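Local coordinates for fiber (Human adenovirus 26, PDB 6FJN), which forms the receptor-binding spike of the virion, its trimeric knob domain probably attaching the virus to host cells at entry, at residues L36-L41 with S175-Y180; P103-Y108 with A143-T148; I125-L130 with P137-I142. One frame throughout, in Å; residues are numbered along the deposited sequence. Where two conformers were deposited one is given.

Interaction 1 (L36-L41 with S175-Y180); sequences LGNVSL and SFTFSY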
# COMPACT_ATOMS: atom_id res chain seq x y z
N LEU A 36 7.76 -5.77 -2.42
CA LEU A 36 6.99 -5.11 -1.41
C LEU A 36 7.95 -4.33 -0.54
O LEU A 36 8.82 -4.94 0.12
CB LEU A 36 6.23 -6.17 -0.59
CG LEU A 36 5.35 -5.65 0.53
CD1 LEU A 36 4.22 -4.79 0.02
CD2 LEU A 36 4.82 -6.81 1.36
N GLY A 37 7.84 -3.02 -0.58
CA GLY A 37 8.74 -2.16 0.14
C GLY A 37 8.09 -1.49 1.35
O GLY A 37 6.87 -1.25 1.37
N ASN A 38 8.93 -1.12 2.32
CA ASN A 38 8.45 -0.47 3.54
C ASN A 38 9.55 0.50 3.95
O ASN A 38 10.73 0.06 4.10
CB ASN A 38 8.19 -1.53 4.57
CG ASN A 38 7.69 -1.01 5.86
OD1 ASN A 38 8.49 -0.54 6.67
ND2 ASN A 38 6.42 -1.20 6.21
N VAL A 39 9.24 1.76 4.12
CA VAL A 39 10.28 2.77 4.38
C VAL A 39 9.83 3.75 5.45
O VAL A 39 8.64 4.15 5.53
CB VAL A 39 10.64 3.51 3.07
CG1 VAL A 39 9.49 4.31 2.49
CG2 VAL A 39 11.90 4.39 3.22
N SER A 40 10.82 4.31 6.12
CA SER A 40 10.64 5.44 7.00
C SER A 40 12.01 6.05 7.23
O SER A 40 13.06 5.44 6.90
CB SER A 40 10.05 4.97 8.33
OG SER A 40 10.93 4.08 9.03
N LEU A 41 12.04 7.24 7.82
CA LEU A 41 13.26 8.02 7.95
C LEU A 41 13.18 8.83 9.25
O LEU A 41 12.14 9.45 9.53
CB LEU A 41 13.43 8.93 6.73
CG LEU A 41 14.63 9.87 6.70
CD1 LEU A 41 15.96 9.13 6.70
CD2 LEU A 41 14.54 10.79 5.51
N SER A 175 5.64 5.01 8.81
CA SER A 175 6.07 4.03 7.81
C SER A 175 5.19 4.05 6.59
O SER A 175 3.96 4.24 6.69
CB SER A 175 6.07 2.64 8.42
OG SER A 175 7.09 2.47 9.39
N PHE A 176 5.78 3.77 5.44
CA PHE A 176 5.06 3.77 4.17
C PHE A 176 5.32 2.50 3.39
O PHE A 176 6.50 2.12 3.17
CB PHE A 176 5.50 4.98 3.34
CG PHE A 176 4.68 5.15 2.08
CD1 PHE A 176 3.37 5.56 2.15
CD2 PHE A 176 5.23 4.89 0.82
CE1 PHE A 176 2.63 5.73 1.03
CE2 PHE A 176 4.49 5.04 -0.33
CZ PHE A 176 3.17 5.44 -0.22
N THR A 177 4.26 1.83 2.99
CA THR A 177 4.31 0.61 2.20
C THR A 177 4.11 0.94 0.74
O THR A 177 3.27 1.80 0.38
CB THR A 177 3.27 -0.37 2.69
OG1 THR A 177 3.70 -0.79 4.01
CG2 THR A 177 3.10 -1.59 1.86
N PHE A 178 4.83 0.23 -0.13
CA PHE A 178 4.75 0.46 -1.56
C PHE A 178 5.15 -0.78 -2.30
O PHE A 178 5.63 -1.77 -1.66
CB PHE A 178 5.63 1.66 -1.96
CG PHE A 178 7.09 1.48 -1.70
CD1 PHE A 178 7.63 1.69 -0.44
CD2 PHE A 178 7.95 1.12 -2.73
CE1 PHE A 178 8.99 1.55 -0.22
CE2 PHE A 178 9.31 0.95 -2.50
CZ PHE A 178 9.83 1.19 -1.22
N SER A 179 5.00 -0.83 -3.60
CA SER A 179 5.56 -1.91 -4.38
C SER A 179 6.05 -1.39 -5.71
O SER A 179 5.72 -0.24 -6.10
CB SER A 179 4.56 -3.04 -4.62
OG SER A 179 3.58 -2.68 -5.59
N TYR A 180 6.85 -2.19 -6.40
CA TYR A 180 7.29 -1.87 -7.76
C TYR A 180 7.62 -3.10 -8.49
O TYR A 180 7.94 -4.15 -7.92
CB TYR A 180 8.49 -0.87 -7.75
CG TYR A 180 9.71 -1.39 -7.00
CD1 TYR A 180 10.71 -2.10 -7.70
CD2 TYR A 180 9.90 -1.17 -5.67
CE1 TYR A 180 11.84 -2.54 -7.05
CE2 TYR A 180 11.04 -1.61 -5.00
CZ TYR A 180 12.01 -2.29 -5.70
OH TYR A 180 13.09 -2.73 -4.97
O HOH W 1 8.17 -0.11 9.34

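Interaction 2 (P103-Y108 with A143-T148); sequences PNLTAY and AFNQET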
# COMPACT_ATOMS: atom_id res chain seq x y z
N PRO A 103 14.44 -2.07 -9.78
CA PRO A 103 13.23 -1.66 -10.51
C PRO A 103 13.35 -1.93 -12.00
O PRO A 103 14.39 -1.69 -12.60
CB PRO A 103 13.10 -0.15 -10.19
CG PRO A 103 14.06 0.10 -9.06
CD PRO A 103 15.13 -0.92 -9.21
N ASN A 104 12.28 -2.48 -12.54
CA ASN A 104 12.23 -2.89 -13.95
C ASN A 104 12.49 -1.70 -14.87
O ASN A 104 11.85 -0.70 -14.79
CB ASN A 104 10.83 -3.45 -14.18
CG ASN A 104 10.66 -4.05 -15.56
OD1 ASN A 104 10.50 -3.35 -16.58
ND2 ASN A 104 10.76 -5.36 -15.60
N LEU A 105 13.46 -1.88 -15.78
CA LEU A 105 13.88 -0.76 -16.67
C LEU A 105 12.91 -0.49 -17.81
O LEU A 105 12.90 0.59 -18.38
CB LEU A 105 15.29 -1.03 -17.21
CG LEU A 105 16.40 -0.65 -16.21
CD1 LEU A 105 17.69 -1.35 -16.59
CD2 LEU A 105 16.59 0.84 -16.08
N THR A 106 12.06 -1.45 -18.15
CA THR A 106 11.00 -1.19 -19.14
C THR A 106 9.86 -0.40 -18.53
O THR A 106 9.36 0.60 -19.07
CB THR A 106 10.46 -2.48 -19.75
OG1 THR A 106 11.56 -3.18 -20.31
CG2 THR A 106 9.42 -2.20 -20.83
N ALA A 107 9.42 -0.79 -17.32
CA ALA A 107 8.39 -0.04 -16.59
C ALA A 107 8.90 1.34 -16.25
O ALA A 107 8.17 2.37 -16.28
CB ALA A 107 8.03 -0.76 -15.31
N TYR A 108 10.18 1.38 -15.83
CA TYR A 108 10.77 2.60 -15.26
C TYR A 108 12.06 2.92 -15.97
O TYR A 108 13.17 2.64 -15.48
CB TYR A 108 10.97 2.49 -13.74
CG TYR A 108 9.87 1.78 -13.01
CD1 TYR A 108 8.59 2.26 -12.98
CD2 TYR A 108 10.11 0.59 -12.32
CE1 TYR A 108 7.58 1.61 -12.28
CE2 TYR A 108 9.12 -0.07 -11.62
CZ TYR A 108 7.86 0.44 -11.59
OH TYR A 108 6.87 -0.24 -10.90
N ALA A 143 10.86 7.46 -6.44
CA ALA A 143 11.12 7.46 -7.87
C ALA A 143 12.03 6.33 -8.23
O ALA A 143 13.03 6.08 -7.54
CB ALA A 143 11.72 8.78 -8.34
N PHE A 144 11.73 5.66 -9.35
CA PHE A 144 12.46 4.50 -9.80
C PHE A 144 13.24 4.79 -11.07
O PHE A 144 12.67 5.21 -12.09
CB PHE A 144 11.48 3.35 -10.07
CG PHE A 144 10.70 2.98 -8.83
CD1 PHE A 144 11.30 2.32 -7.77
CD2 PHE A 144 9.38 3.34 -8.68
CE1 PHE A 144 10.64 2.05 -6.60
CE2 PHE A 144 8.69 3.06 -7.49
CZ PHE A 144 9.35 2.42 -6.47
N ASN A 145 14.55 4.53 -11.01
CA ASN A 145 15.46 4.61 -12.16
C ASN A 145 15.55 5.98 -12.80
O ASN A 145 15.90 6.10 -13.95
CB ASN A 145 15.16 3.53 -13.21
CG ASN A 145 15.29 2.13 -12.68
OD1 ASN A 145 14.62 1.20 -13.26
ND2 ASN A 145 16.06 1.89 -11.69
N GLN A 146 15.28 7.03 -12.02
CA GLN A 146 15.32 8.38 -12.56
C GLN A 146 16.65 9.08 -12.35
O GLN A 146 16.86 10.16 -12.88
CB GLN A 146 14.15 9.23 -12.05
CG GLN A 146 12.80 8.61 -12.40
CD GLN A 146 12.70 8.31 -13.87
OE1 GLN A 146 12.75 9.23 -14.71
NE2 GLN A 146 12.71 7.06 -14.23
N GLU A 147 17.59 8.48 -11.62
CA GLU A 147 18.91 9.03 -11.45
C GLU A 147 19.84 8.56 -12.56
O GLU A 147 19.77 7.45 -13.03
CB GLU A 147 19.51 8.62 -10.12
CG GLU A 147 18.65 9.09 -8.93
CD GLU A 147 18.49 10.59 -8.90
OE1 GLU A 147 19.52 11.31 -8.87
OE2 GLU A 147 17.36 11.09 -8.81
N THR A 148 20.76 9.46 -12.93
CA THR A 148 21.89 9.09 -13.77
C THR A 148 23.27 9.31 -13.04
O THR A 148 24.30 8.92 -13.61
CB THR A 148 21.86 9.90 -15.07
OG1 THR A 148 21.76 11.27 -14.71
CG2 THR A 148 20.65 9.51 -15.89

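Interaction 3 (I125-L130 with P137-I142); sequences ISNVYL and PVIITI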
# COMPACT_ATOMS: atom_id res chain seq x y z
N ILE A 125 3.56 8.92 -5.27
CA ILE A 125 3.47 10.09 -4.42
C ILE A 125 2.35 9.86 -3.44
O ILE A 125 1.21 9.47 -3.84
CB ILE A 125 3.23 11.36 -5.25
CG1 ILE A 125 4.47 11.66 -6.11
CG2 ILE A 125 2.94 12.56 -4.35
CD1 ILE A 125 4.31 12.77 -7.11
N SER A 126 2.61 10.09 -2.17
CA SER A 126 1.57 9.96 -1.14
C SER A 126 1.95 10.83 0.03
O SER A 126 2.89 11.66 -0.06
CB SER A 126 1.40 8.50 -0.76
OG SER A 126 0.24 8.29 0.03
N ASN A 127 1.23 10.71 1.15
CA ASN A 127 1.58 11.39 2.37
C ASN A 127 1.99 10.43 3.46
O ASN A 127 1.37 9.35 3.60
CB ASN A 127 0.39 12.20 2.91
CG ASN A 127 0.12 13.42 2.05
OD1 ASN A 127 0.87 14.34 2.13
ND2 ASN A 127 -0.70 13.30 1.02
N VAL A 128 2.99 10.83 4.23
CA VAL A 128 3.33 10.25 5.52
C VAL A 128 3.19 11.38 6.54
O VAL A 128 2.85 12.51 6.17
CB VAL A 128 4.72 9.60 5.52
CG1 VAL A 128 4.75 8.41 4.59
CG2 VAL A 128 5.82 10.61 5.15
N TYR A 129 3.46 11.09 7.81
CA TYR A 129 3.07 12.06 8.86
C TYR A 129 4.23 12.26 9.83
O TYR A 129 4.76 11.29 10.43
CB TYR A 129 1.77 11.61 9.56
CG TYR A 129 0.65 11.74 8.59
CD1 TYR A 129 0.36 10.77 7.63
CD2 TYR A 129 -0.11 12.92 8.53
CE1 TYR A 129 -0.57 10.98 6.61
CE2 TYR A 129 -1.08 13.09 7.55
CZ TYR A 129 -1.28 12.13 6.59
OH TYR A 129 -2.23 12.27 5.57
N LEU A 130 4.62 13.52 9.99
CA LEU A 130 5.74 13.87 10.84
C LEU A 130 5.37 13.68 12.30
O LEU A 130 4.33 14.18 12.77
CB LEU A 130 6.16 15.34 10.57
CG LEU A 130 7.60 15.60 11.10
CD1 LEU A 130 8.59 15.67 10.00
CD2 LEU A 130 7.76 16.54 12.19
N PRO A 137 1.14 16.34 7.70
CA PRO A 137 1.50 15.62 6.49
C PRO A 137 2.83 16.05 5.92
O PRO A 137 3.25 17.23 5.98
CB PRO A 137 0.41 15.99 5.53
CG PRO A 137 -0.08 17.35 5.99
CD PRO A 137 0.02 17.27 7.50
N VAL A 138 3.51 15.09 5.32
CA VAL A 138 4.74 15.24 4.57
C VAL A 138 4.53 14.44 3.30
O VAL A 138 4.16 13.26 3.37
CB VAL A 138 5.92 14.71 5.37
CG1 VAL A 138 7.19 14.65 4.51
CG2 VAL A 138 6.18 15.54 6.61
N ILE A 139 4.88 14.99 2.15
CA ILE A 139 4.68 14.28 0.89
C ILE A 139 5.90 13.38 0.75
O ILE A 139 7.05 13.82 0.97
CB ILE A 139 4.58 15.28 -0.27
CG1 ILE A 139 3.53 16.37 0.02
CG2 ILE A 139 4.29 14.58 -1.56
CD1 ILE A 139 3.66 17.55 -0.92
N ILE A 140 5.64 12.14 0.46
CA ILE A 140 6.71 11.22 0.06
C ILE A 140 6.60 10.99 -1.44
O ILE A 140 5.52 10.70 -1.97
CB ILE A 140 6.67 9.89 0.82
CG1 ILE A 140 7.90 9.05 0.50
CG2 ILE A 140 5.37 9.10 0.67
CD1 ILE A 140 8.03 7.78 1.31
N THR A 141 7.74 11.14 -2.14
CA THR A 141 7.83 10.81 -3.56
C THR A 141 8.88 9.73 -3.69
O THR A 141 10.07 9.97 -3.34
CB THR A 141 8.25 12.01 -4.40
OG1 THR A 141 7.30 13.07 -4.24
CG2 THR A 141 8.29 11.63 -5.87
N ILE A 142 8.50 8.56 -4.17
CA ILE A 142 9.44 7.48 -4.46
C ILE A 142 9.61 7.44 -5.96
O ILE A 142 8.62 7.38 -6.68
CB ILE A 142 8.97 6.14 -3.93
CG1 ILE A 142 8.55 6.26 -2.46
CG2 ILE A 142 10.07 5.10 -4.11
CD1 ILE A 142 8.05 4.98 -1.82

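Interaction 1 (L36-L41 with S175-Y180)
Gly37 lies against the ring of Phe178 where two neighbouring antiparallel strands of the adenovirus fibre knob, an antiparallel beta-sandwich, run side by side. The CA of Gly37 sits over one face of the ring, 3.9 Å from the centroid of the Phe178 ring, as a CH-pi contact. The ring reaches this place because chi1 of Phe178 is 63°, with CG between the backbone N and the carbonyl carbon. Gly37 has no side chain, and the ring lies close over its CA. Val39, on the same face of the sheet, meets the ring obliquely. Its CG1 touches Phe178 CE1 at 3.9 Å, the two side chains crossing at about a right angle.

Four backbone hydrogen bonds hold the strands in register. Gly37 and Phe178 form one hydrogen-bonded pair, and Val39 and Phe176 form the other. On the other face of the sheet Leu36 CD1 meets Thr177 CG2 at 3.9 Å.

That face looks toward the trimer interface. Thr177 OG1 is hydrogen-bonded to Ser179 of the second subunit, and Ser175 OG to the backbone O of Arg121, also of the second subunit. On the Val39 and Phe178 face, Ile140 and Ile142 of the opposing sheet close over the contact.

One water ties the two segments together near Ser175. It donates to Asn38 OD1 at 2.7 Å and to Ser175 OG at 2.8 Å. Asn38 has CG anti to its N (chi1 -180°), which carries OD1 out to this water.

Interaction 2 (P103-Y108 with A143-T148)
Phe144 packs against Pro103 and Tyr108 where a long loop of the fibre knob crosses the end of a strand. Its CB lies over one face of the Tyr108 ring and comes 3.7 Å from Tyr108 CG. This is a CH-pi contact. The CG of Phe144 is near Pro103 CB, at 4.2 Å. Further out, Phe144 CD1 meets Pro103 CG at 3.8 Å, with the two side chains crossing at about a right angle. CD2 stands above the middle of the Tyr108 ring. With chi1 at -59°, CG of Phe144 is anti to the carbonyl carbon, and the side chain runs alongside that of Tyr108, both pointing the same way. The two ring planes are inclined at 33°. Ala107 CB covers the opposite face of the tyrosine ring, so that ring is held from both faces.

The side chain of Asn145 reaches in between Pro103, Leu105 and Tyr108.

Each segment also braces itself. Asn104 OD1 accepts from Ala107 N at 2.9 Å, an Asx motif that fixes the turn of the loop. Gln146 NE2 donates to Phe144 O in a nearly straight bond of 2.8 Å, with the acceptor in the amide plane.

Leu105 N is hydrogen-bonded to OE1 of the Gln183 side chain. The loop 103-108 lies against strand 176-181: Asn104 ND2 bonds to Thr182 O just beyond it, and Tyr108 OH to Leu181 N. Tyr154 of strand 154-161, the neighbour of strand 137-144 in its sheet, touches Leu105 and Asn145, one from each segment.

Interaction 3 (I125-L130 with P137-I142)
The hairpin of strands 123-129 and 137-144 forms one margin of the four-stranded antiparallel sheet of the fibre knob. Ser126 pairs with Ile140, and Val128 with Val138, through two backbone hydrogen bonds each. Between these pairs, Asn127 faces Ile139 as a non-hydrogen-bonded pair. The short strand axes run at 139° to each other, a marked twist from antiparallel.

The side chains differ on the two faces. On one, Val128 CG1 touches Ile140 CG2 at 4.0 Å. The other branch, Val128 CG2, stands between the backbone N and the carbonyl carbon and lies 3.6 Å from Val138 O. Past the end of the strand, Leu130 CB meets Val138 CG2 at 4.0 Å.

On the other face, Ile125 CG2 lies beside Ile139 CG2 in one of two conformers of Ile139. Ile125 also lies alongside its direct partner Thr141, with CG1 3.7 Å from Thr141 OG1. Near the turn, Tyr129 reaches across with CE2, which comes 3.8 Å from Pro137 CB. Chi1 of Tyr129 is -69°, and the ring leans toward the proline. Asn127 OD1 touches the same Pro137 CB at 3.8 Å.

This second face meets other subunits: Tyr129 of the third subunit packs on Ile125 and Asn127, and Thr134 of that subunit on Ile139 and Thr141. Tyr129 in turn packs on Ile125 of the second subunit. The first face is turned inward. There Phe176 of strand 176-181 packs on Ser126 and Val128, while Phe160 of strand 154-161, the next strand in the sheet, touches Val138 and Ile140.

Interactions 1 and 3 lie in the two facing sheets of the knob and meet between them. Phe176 CB touches Val128 CG1 at 3.7 Å, and Phe178 CD1 touches Ile142 CD1 at 3.6 Å. Both are antiparallel strand pairs, but interaction 1 includes a bound water, whereas interaction 3 is mainly aliphatic across its side chains. Interactions 1 and 2 are buried, interaction 3 only partly. Interaction 2 differs: a loop packs on a strand end through rings and a proline. It shares strand 137-144 with interaction 3. It meets interaction 1 at Tyr180, whose CD2 is 3.4 Å from Phe144 CE1.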